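Local coordinates for lipid-transfer protein (PDB 6OK1) that belongs to the thiolase superfamily and has the fold shared by lipid-transfer proteins of that group, though its precise role is not established, at residues D177-W188 with C333-E342; P208-Q216 with Y294-L302. All blocks are in the same frame, centred on the assembly; numbering follows the deposited sequence.

Contact 1 of 2, residues D177-W188 with C333-E342; sequences DRKHAATNPKAW and CNTHGGQLGE
Ala181, in the last turns of helix 167-182, meets Gly337 with their CA atoms 3.9 Å apart, and the loop that follows brings the CA of Ala187 to 3.8 Å from that of Glu342. The approach of Ala181 to Gly337 depends on glycine: the bare CA of Gly337 lies against the carbonyl O of Asp177, while the methyl group of Ala181 packs on the carbonyl of Gly341. At the far end, Trp188 N donates to Glu342 O over 3.0 Å.

Polar side chains secure the rest. The amide of Asn334 offers ND2 to the syn lone pair of Asp177 OD1 at 3.1 Å, the two flat groups nearly coplanar; Asn334 OD1 accepts from the backbone N of Leu293. His180 points the edge of its ring at the loop, where ND1 is shared weakly between Cys333 O and Asn334 O. Asn184 bonds through both ends of its amide. A chi1 of 178° swings that group away from its own backbone N and in toward 333-342, and ND2 gives a nearly straight bond to His336 O (2.9 Å, 169°) and a second one to the anti side of Glu342 OE2 (2.8 Å). Both acceptors lie close to the amide plane, which fixes its rotation, while OD1 takes Lys186 N in an Asx turn. The other carboxylate oxygen of Glu342, OE1, is held by Asn349.

A helix end seated on a glycine-rich turn in this way joins the two thiolase halves; the Asn-Thr-His-Gly-Gly run probably corresponds to the Asn-x-x-Gly-Gly loop of classical thiolases.

Contact 2 of 2, residues P208-Q216 with Y294-L302; sequences PLHLLDCCQ and YDHFTPLVL
Phe297 turns the edge of its ring to Cys214, whose SG lies 3.7 Å from CE1 and almost exactly in the ring plane, 87° off the normal: a sulfur-aromatic contact made at the rim. Leu209 crosses the same phenyl group at about a right angle, bringing CD2 to CD1, while its other methyl, CD1, rests on CG of Pro299. Through CD2, Phe297 also sits over the centre of one face of the His296 imidazole; Tyr294 CE1 approaches the opposite face, nearer its rim, so that the imidazole is held between two aromatic neighbours.

The backbones beneath run antiparallel for a single bridge, with Cys214 and Phe297 as a non-hydrogen-bonded pair flanked by Thr298 N to Asp213 O (3.0 Å) and Cys215 N to His296 O (2.9 Å). This short pairing joins the N-terminal and C-terminal halves of the thiolase fold, and the Tyr-Asp-His-Phe run probably occupies the place of the Asn-Glu-Ala-Phe loop of classical thiolases.

Asp213 and Thr298 meet at about a right angle. The hydroxyl OG1 of Thr298, set between its backbone N and carbonyl carbon (chi1 55°), donates to Asp213 OD1 over just 2.6 Å, arriving from above the carboxylate plane. His199 NE2 is a further partner of OD1, and OD2 accepts His210 N at 2.8 Å; bonds at both oxygens fix the rotation of the carboxylate.

Followed from the N terminus, the chain leaves helix 167-182 through 177-188, passes 208-216, crosses into the C-terminal half to reach 294-302, and only then arrives at 333-342. Contact 2 therefore closes the inner loop and contact 1 the outer one; the two nest without crossing. Both tie the same two halves together, and they abut. Asp295 OD1, from 294-302, accepts a hydrogen bond from Gln339 N of the short helix 338-341, and Asp295 OD2 lies only 2.5 Å from Asp177 OD2, a separation consistent with a proton shared between the two acids. Arg178 touches Leu212, while Phe170, earlier on helix 167-182, packs against Asp213, Thr298 and Pro299.

Contact 1 of 2, residues D177-W188 with C333-E342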
# COMPACT_ATOMS: atom_id res chain seq x y z
N ASP A 177 -10.80 -29.50 -6.35
CA ASP A 177 -11.37 -28.16 -6.38
C ASP A 177 -12.72 -28.15 -7.09
O ASP A 177 -13.70 -27.57 -6.60
CB ASP A 177 -10.45 -27.18 -7.13
CG ASP A 177 -9.38 -26.54 -6.26
OD1 ASP A 177 -9.41 -26.62 -5.03
OD2 ASP A 177 -8.47 -25.92 -6.88
N ARG A 178 -12.76 -28.70 -8.31
CA ARG A 178 -13.99 -28.63 -9.09
C ARG A 178 -15.07 -29.53 -8.50
O ARG A 178 -16.26 -29.25 -8.65
CB ARG A 178 -13.69 -28.99 -10.55
CG ARG A 178 -12.87 -27.88 -11.28
CD ARG A 178 -13.69 -26.63 -11.57
NE ARG A 178 -14.71 -26.93 -12.58
CZ ARG A 178 -14.57 -26.74 -13.89
NH1 ARG A 178 -13.47 -26.19 -14.40
NH2 ARG A 178 -15.57 -27.09 -14.70
N LYS A 179 -14.68 -30.60 -7.81
CA LYS A 179 -15.68 -31.42 -7.14
C LYS A 179 -16.42 -30.60 -6.08
O LYS A 179 -17.66 -30.64 -5.97
CB LYS A 179 -15.01 -32.63 -6.51
CG LYS A 179 -15.94 -33.56 -5.72
CD LYS A 179 -15.16 -34.83 -5.30
CE LYS A 179 -16.02 -35.80 -4.55
NZ LYS A 179 -15.24 -37.01 -4.20
N HIS A 180 -15.66 -29.84 -5.29
CA HIS A 180 -16.27 -29.04 -4.25
C HIS A 180 -17.01 -27.85 -4.83
O HIS A 180 -18.06 -27.46 -4.32
CB HIS A 180 -15.20 -28.58 -3.26
CG HIS A 180 -14.54 -29.71 -2.53
ND1 HIS A 180 -13.34 -29.58 -1.86
CD2 HIS A 180 -14.93 -31.00 -2.35
CE1 HIS A 180 -13.01 -30.74 -1.32
NE2 HIS A 180 -13.97 -31.62 -1.59
N ALA A 181 -16.46 -27.24 -5.89
CA ALA A 181 -17.17 -26.13 -6.52
C ALA A 181 -18.51 -26.58 -7.07
O ALA A 181 -19.48 -25.81 -7.09
CB ALA A 181 -16.33 -25.51 -7.64
N ALA A 182 -18.59 -27.82 -7.55
CA ALA A 182 -19.79 -28.28 -8.23
C ALA A 182 -21.02 -28.30 -7.31
O ALA A 182 -22.14 -28.23 -7.81
CB ALA A 182 -19.55 -29.67 -8.81
N THR A 183 -20.85 -28.40 -5.99
CA THR A 183 -21.97 -28.35 -5.06
C THR A 183 -22.08 -27.01 -4.35
O THR A 183 -22.79 -26.89 -3.35
CB THR A 183 -21.86 -29.49 -4.04
OG1 THR A 183 -20.62 -29.40 -3.32
CG2 THR A 183 -21.91 -30.83 -4.74
N ASN A 184 -21.39 -25.98 -4.86
CA ASN A 184 -21.40 -24.65 -4.24
C ASN A 184 -22.17 -23.68 -5.12
O ASN A 184 -21.64 -23.24 -6.15
CB ASN A 184 -19.97 -24.15 -4.05
CG ASN A 184 -19.94 -22.76 -3.46
OD1 ASN A 184 -20.99 -22.20 -3.12
ND2 ASN A 184 -18.74 -22.20 -3.35
N PRO A 185 -23.40 -23.30 -4.76
CA PRO A 185 -24.19 -22.44 -5.65
C PRO A 185 -23.53 -21.11 -5.95
O PRO A 185 -23.90 -20.45 -6.94
CB PRO A 185 -25.51 -22.24 -4.88
CG PRO A 185 -25.61 -23.45 -3.98
CD PRO A 185 -24.19 -23.76 -3.59
N LYS A 186 -22.59 -20.67 -5.12
CA LYS A 186 -21.91 -19.39 -5.35
C LYS A 186 -20.73 -19.51 -6.31
O LYS A 186 -20.22 -18.49 -6.77
CB LYS A 186 -21.40 -18.83 -4.02
CG LYS A 186 -22.47 -18.60 -2.97
CD LYS A 186 -23.43 -17.51 -3.41
CE LYS A 186 -24.48 -17.25 -2.32
NZ LYS A 186 -25.49 -16.23 -2.75
N ALA A 187 -20.32 -20.73 -6.61
CA ALA A 187 -19.14 -20.98 -7.42
C ALA A 187 -19.44 -20.84 -8.90
O ALA A 187 -20.53 -21.17 -9.38
CB ALA A 187 -18.60 -22.39 -7.14
N TRP A 188 -18.45 -20.34 -9.65
CA TRP A 188 -18.66 -20.19 -11.08
C TRP A 188 -18.91 -21.52 -11.74
O TRP A 188 -19.67 -21.61 -12.70
CB TRP A 188 -17.48 -19.50 -11.76
CG TRP A 188 -17.80 -19.21 -13.19
CD1 TRP A 188 -17.28 -19.82 -14.29
CD2 TRP A 188 -18.75 -18.25 -13.67
NE1 TRP A 188 -17.85 -19.30 -15.43
CE2 TRP A 188 -18.75 -18.33 -15.07
CE3 TRP A 188 -19.60 -17.32 -13.04
CZ2 TRP A 188 -19.57 -17.52 -15.87
CZ3 TRP A 188 -20.42 -16.52 -13.84
CH2 TRP A 188 -20.40 -16.64 -15.24
N CYS A 333 -10.14 -29.95 1.90
CA CYS A 333 -9.45 -28.80 1.32
C CYS A 333 -10.34 -28.07 0.34
O CYS A 333 -11.01 -28.69 -0.50
CB CYS A 333 -8.18 -29.28 0.64
SG CYS A 333 -7.15 -27.94 -0.07
N ASN A 334 -10.31 -26.74 0.42
CA ASN A 334 -10.96 -25.89 -0.56
C ASN A 334 -12.41 -26.33 -0.78
O ASN A 334 -12.87 -26.52 -1.92
CB ASN A 334 -10.17 -25.88 -1.86
CG ASN A 334 -8.83 -25.14 -1.72
OD1 ASN A 334 -8.61 -24.47 -0.71
ND2 ASN A 334 -7.97 -25.23 -2.72
N THR A 335 -13.13 -26.44 0.34
CA THR A 335 -14.52 -26.89 0.34
C THR A 335 -15.47 -25.95 -0.41
O THR A 335 -16.59 -26.34 -0.72
CB THR A 335 -14.96 -27.07 1.79
OG1 THR A 335 -14.46 -25.99 2.60
CG2 THR A 335 -14.40 -28.37 2.32
N HIS A 336 -15.05 -24.71 -0.69
CA HIS A 336 -15.81 -23.81 -1.55
C HIS A 336 -15.51 -24.00 -3.03
O HIS A 336 -16.23 -23.47 -3.88
CB HIS A 336 -15.53 -22.35 -1.17
CG HIS A 336 -14.09 -21.95 -1.28
ND1 HIS A 336 -13.05 -22.76 -0.86
CD2 HIS A 336 -13.52 -20.81 -1.74
CE1 HIS A 336 -11.90 -22.13 -1.07
NE2 HIS A 336 -12.16 -20.95 -1.60
N GLY A 337 -14.43 -24.71 -3.36
CA GLY A 337 -14.00 -24.86 -4.73
C GLY A 337 -12.71 -24.13 -5.06
O GLY A 337 -12.18 -24.29 -6.16
N GLY A 338 -12.19 -23.33 -4.12
CA GLY A 338 -10.93 -22.63 -4.31
C GLY A 338 -11.03 -21.42 -5.22
O GLY A 338 -12.10 -21.03 -5.69
N GLN A 339 -9.86 -20.80 -5.45
CA GLN A 339 -9.80 -19.76 -6.46
C GLN A 339 -10.11 -20.35 -7.83
O GLN A 339 -10.64 -19.65 -8.71
CB GLN A 339 -8.41 -19.11 -6.49
CG GLN A 339 -7.97 -18.55 -5.15
CD GLN A 339 -8.85 -17.41 -4.70
OE1 GLN A 339 -8.75 -16.31 -5.23
NE2 GLN A 339 -9.70 -17.68 -3.72
N LEU A 340 -9.75 -21.63 -8.02
CA LEU A 340 -9.89 -22.29 -9.32
C LEU A 340 -11.35 -22.58 -9.65
O LEU A 340 -11.77 -22.45 -10.81
CB LEU A 340 -9.09 -23.60 -9.31
CG LEU A 340 -8.89 -24.25 -10.66
CD1 LEU A 340 -7.64 -23.73 -11.31
CD2 LEU A 340 -8.83 -25.76 -10.52
N GLY A 341 -12.14 -22.96 -8.64
CA GLY A 341 -13.51 -23.42 -8.83
C GLY A 341 -14.60 -22.45 -8.42
O GLY A 341 -15.68 -22.45 -9.02
N GLU A 342 -14.37 -21.63 -7.39
CA GLU A 342 -15.40 -20.68 -6.95
C GLU A 342 -15.19 -19.35 -7.67
O GLU A 342 -16.03 -18.92 -8.47
CB GLU A 342 -15.39 -20.49 -5.43
CG GLU A 342 -16.43 -19.45 -4.99
CD GLU A 342 -16.49 -19.25 -3.50
OE1 GLU A 342 -15.62 -18.55 -2.98
OE2 GLU A 342 -17.42 -19.77 -2.85
O HOH W 1 -11.62 -24.33 -13.09

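Contact 2 of 2, residues P208-Q216 with Y294-L302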
# COMPACT_ATOMS: atom_id res chain seq x y z
N PRO A 208 4.53 -26.99 -17.42
CA PRO A 208 3.64 -28.17 -17.33
C PRO A 208 2.20 -27.89 -16.93
O PRO A 208 1.56 -28.75 -16.32
CB PRO A 208 4.33 -29.00 -16.26
CG PRO A 208 4.83 -27.94 -15.29
CD PRO A 208 5.33 -26.83 -16.19
N LEU A 209 1.69 -26.70 -17.23
CA LEU A 209 0.34 -26.29 -16.83
C LEU A 209 -0.63 -26.39 -18.00
O LEU A 209 -0.43 -25.75 -19.04
CB LEU A 209 0.33 -24.86 -16.28
CG LEU A 209 0.82 -24.67 -14.85
CD1 LEU A 209 2.24 -25.12 -14.65
CD2 LEU A 209 0.68 -23.21 -14.46
N HIS A 210 -1.70 -27.15 -17.80
CA HIS A 210 -2.85 -27.19 -18.68
C HIS A 210 -3.77 -26.00 -18.42
O HIS A 210 -3.71 -25.36 -17.37
CB HIS A 210 -3.66 -28.48 -18.45
CG HIS A 210 -2.95 -29.75 -18.83
ND1 HIS A 210 -3.16 -30.37 -20.04
CD2 HIS A 210 -2.08 -30.53 -18.15
CE1 HIS A 210 -2.43 -31.47 -20.10
NE2 HIS A 210 -1.75 -31.58 -18.97
N LEU A 211 -4.71 -25.79 -19.33
CA LEU A 211 -5.75 -24.79 -19.09
C LEU A 211 -6.45 -25.01 -17.75
O LEU A 211 -6.68 -24.06 -16.99
CB LEU A 211 -6.75 -24.85 -20.24
CG LEU A 211 -7.95 -23.92 -20.11
CD1 LEU A 211 -7.51 -22.49 -19.97
CD2 LEU A 211 -8.79 -24.09 -21.34
N LEU A 212 -6.76 -26.26 -17.41
CA LEU A 212 -7.49 -26.51 -16.17
C LEU A 212 -6.60 -26.48 -14.91
O LEU A 212 -7.13 -26.68 -13.82
CB LEU A 212 -8.27 -27.84 -16.28
CG LEU A 212 -9.55 -27.71 -17.09
CD1 LEU A 212 -10.13 -29.07 -17.39
CD2 LEU A 212 -10.57 -26.85 -16.36
N ASP A 213 -5.30 -26.16 -15.03
CA ASP A 213 -4.47 -25.83 -13.87
C ASP A 213 -4.56 -24.36 -13.49
O ASP A 213 -3.99 -23.97 -12.46
CB ASP A 213 -3.00 -26.15 -14.16
CG ASP A 213 -2.75 -27.63 -14.22
OD1 ASP A 213 -3.19 -28.30 -13.28
OD2 ASP A 213 -2.17 -28.09 -15.22
N CYS A 214 -5.26 -23.55 -14.28
CA CYS A 214 -5.24 -22.10 -14.18
C CYS A 214 -6.63 -21.59 -13.86
O CYS A 214 -7.59 -21.98 -14.52
CB CYS A 214 -4.79 -21.45 -15.48
SG CYS A 214 -3.21 -22.05 -16.09
N CYS A 215 -6.73 -20.68 -12.89
CA CYS A 215 -8.04 -20.11 -12.60
C CYS A 215 -8.37 -18.98 -13.59
O CYS A 215 -7.49 -18.42 -14.25
CB CYS A 215 -8.12 -19.61 -11.14
SG CYS A 215 -7.29 -18.06 -10.84
N GLN A 216 -9.65 -18.69 -13.73
CA GLN A 216 -10.08 -17.57 -14.57
C GLN A 216 -10.21 -16.32 -13.70
O GLN A 216 -10.30 -16.39 -12.47
CB GLN A 216 -11.43 -17.87 -15.22
CG GLN A 216 -11.49 -19.08 -16.16
CD GLN A 216 -12.83 -19.17 -16.91
OE1 GLN A 216 -13.66 -18.26 -16.82
NE2 GLN A 216 -13.05 -20.25 -17.63
N TYR A 294 -4.36 -21.66 -1.16
CA TYR A 294 -4.42 -20.77 -2.32
C TYR A 294 -4.03 -21.51 -3.59
O TYR A 294 -2.97 -22.14 -3.67
CB TYR A 294 -3.48 -19.59 -2.09
CG TYR A 294 -3.76 -18.35 -2.91
CD1 TYR A 294 -3.28 -18.22 -4.21
CD2 TYR A 294 -4.41 -17.27 -2.33
CE1 TYR A 294 -3.47 -17.02 -4.91
CE2 TYR A 294 -4.60 -16.09 -3.02
CZ TYR A 294 -4.12 -15.97 -4.30
OH TYR A 294 -4.33 -14.78 -4.97
N ASP A 295 -4.86 -21.35 -4.61
CA ASP A 295 -4.87 -22.27 -5.73
C ASP A 295 -5.25 -21.55 -7.01
O ASP A 295 -6.01 -22.07 -7.83
CB ASP A 295 -5.83 -23.42 -5.48
CG ASP A 295 -7.26 -22.95 -5.37
OD1 ASP A 295 -7.47 -21.88 -4.77
OD2 ASP A 295 -8.16 -23.66 -5.87
N HIS A 296 -4.73 -20.33 -7.22
CA HIS A 296 -4.94 -19.69 -8.52
C HIS A 296 -4.27 -20.48 -9.62
O HIS A 296 -4.76 -20.49 -10.76
CB HIS A 296 -4.51 -18.23 -8.53
CG HIS A 296 -3.06 -18.00 -8.29
ND1 HIS A 296 -2.28 -18.84 -7.53
CD2 HIS A 296 -2.25 -16.99 -8.70
CE1 HIS A 296 -1.05 -18.35 -7.46
NE2 HIS A 296 -1.00 -17.24 -8.17
N PHE A 297 -3.21 -21.21 -9.28
CA PHE A 297 -2.63 -22.26 -10.11
C PHE A 297 -2.47 -23.50 -9.24
O PHE A 297 -2.11 -23.39 -8.06
CB PHE A 297 -1.27 -21.82 -10.68
CG PHE A 297 -1.36 -20.62 -11.56
CD1 PHE A 297 -1.78 -20.74 -12.88
CD2 PHE A 297 -1.07 -19.36 -11.07
CE1 PHE A 297 -1.90 -19.62 -13.68
CE2 PHE A 297 -1.19 -18.25 -11.88
CZ PHE A 297 -1.59 -18.38 -13.18
N THR A 298 -2.70 -24.66 -9.81
CA THR A 298 -2.65 -25.87 -9.00
C THR A 298 -1.29 -26.30 -8.47
O THR A 298 -1.24 -26.92 -7.41
CB THR A 298 -3.20 -27.04 -9.81
OG1 THR A 298 -2.47 -27.12 -11.04
CG2 THR A 298 -4.72 -26.87 -10.04
N PRO A 299 -0.18 -26.11 -9.19
CA PRO A 299 1.03 -26.85 -8.79
C PRO A 299 1.58 -26.46 -7.45
O PRO A 299 2.17 -27.31 -6.78
CB PRO A 299 2.03 -26.54 -9.91
CG PRO A 299 1.16 -26.20 -11.09
CD PRO A 299 -0.01 -25.46 -10.51
N LEU A 300 1.44 -25.20 -7.04
CA LEU A 300 2.04 -24.79 -5.78
C LEU A 300 1.22 -25.23 -4.58
O LEU A 300 1.63 -24.99 -3.45
CB LEU A 300 2.25 -23.27 -5.75
CG LEU A 300 3.19 -22.74 -6.85
CD1 LEU A 300 3.39 -21.22 -6.77
CD2 LEU A 300 4.53 -23.43 -6.80
N VAL A 301 0.08 -25.89 -4.81
CA VAL A 301 -0.61 -26.51 -3.68
C VAL A 301 0.24 -27.60 -3.07
O VAL A 301 0.20 -27.82 -1.85
CB VAL A 301 -1.99 -27.02 -4.13
CG1 VAL A 301 -2.66 -27.86 -3.01
CG2 VAL A 301 -2.89 -25.85 -4.50
N LEU A 302 1.03 -28.32 -3.89
CA LEU A 302 1.79 -29.44 -3.39
C LEU A 302 2.88 -28.99 -2.41
O LEU A 302 2.91 -29.49 -1.29
CB LEU A 302 2.35 -30.28 -4.55
CG LEU A 302 1.39 -31.32 -5.15
CD1 LEU A 302 0.26 -30.65 -5.90
CD2 LEU A 302 2.11 -32.26 -6.10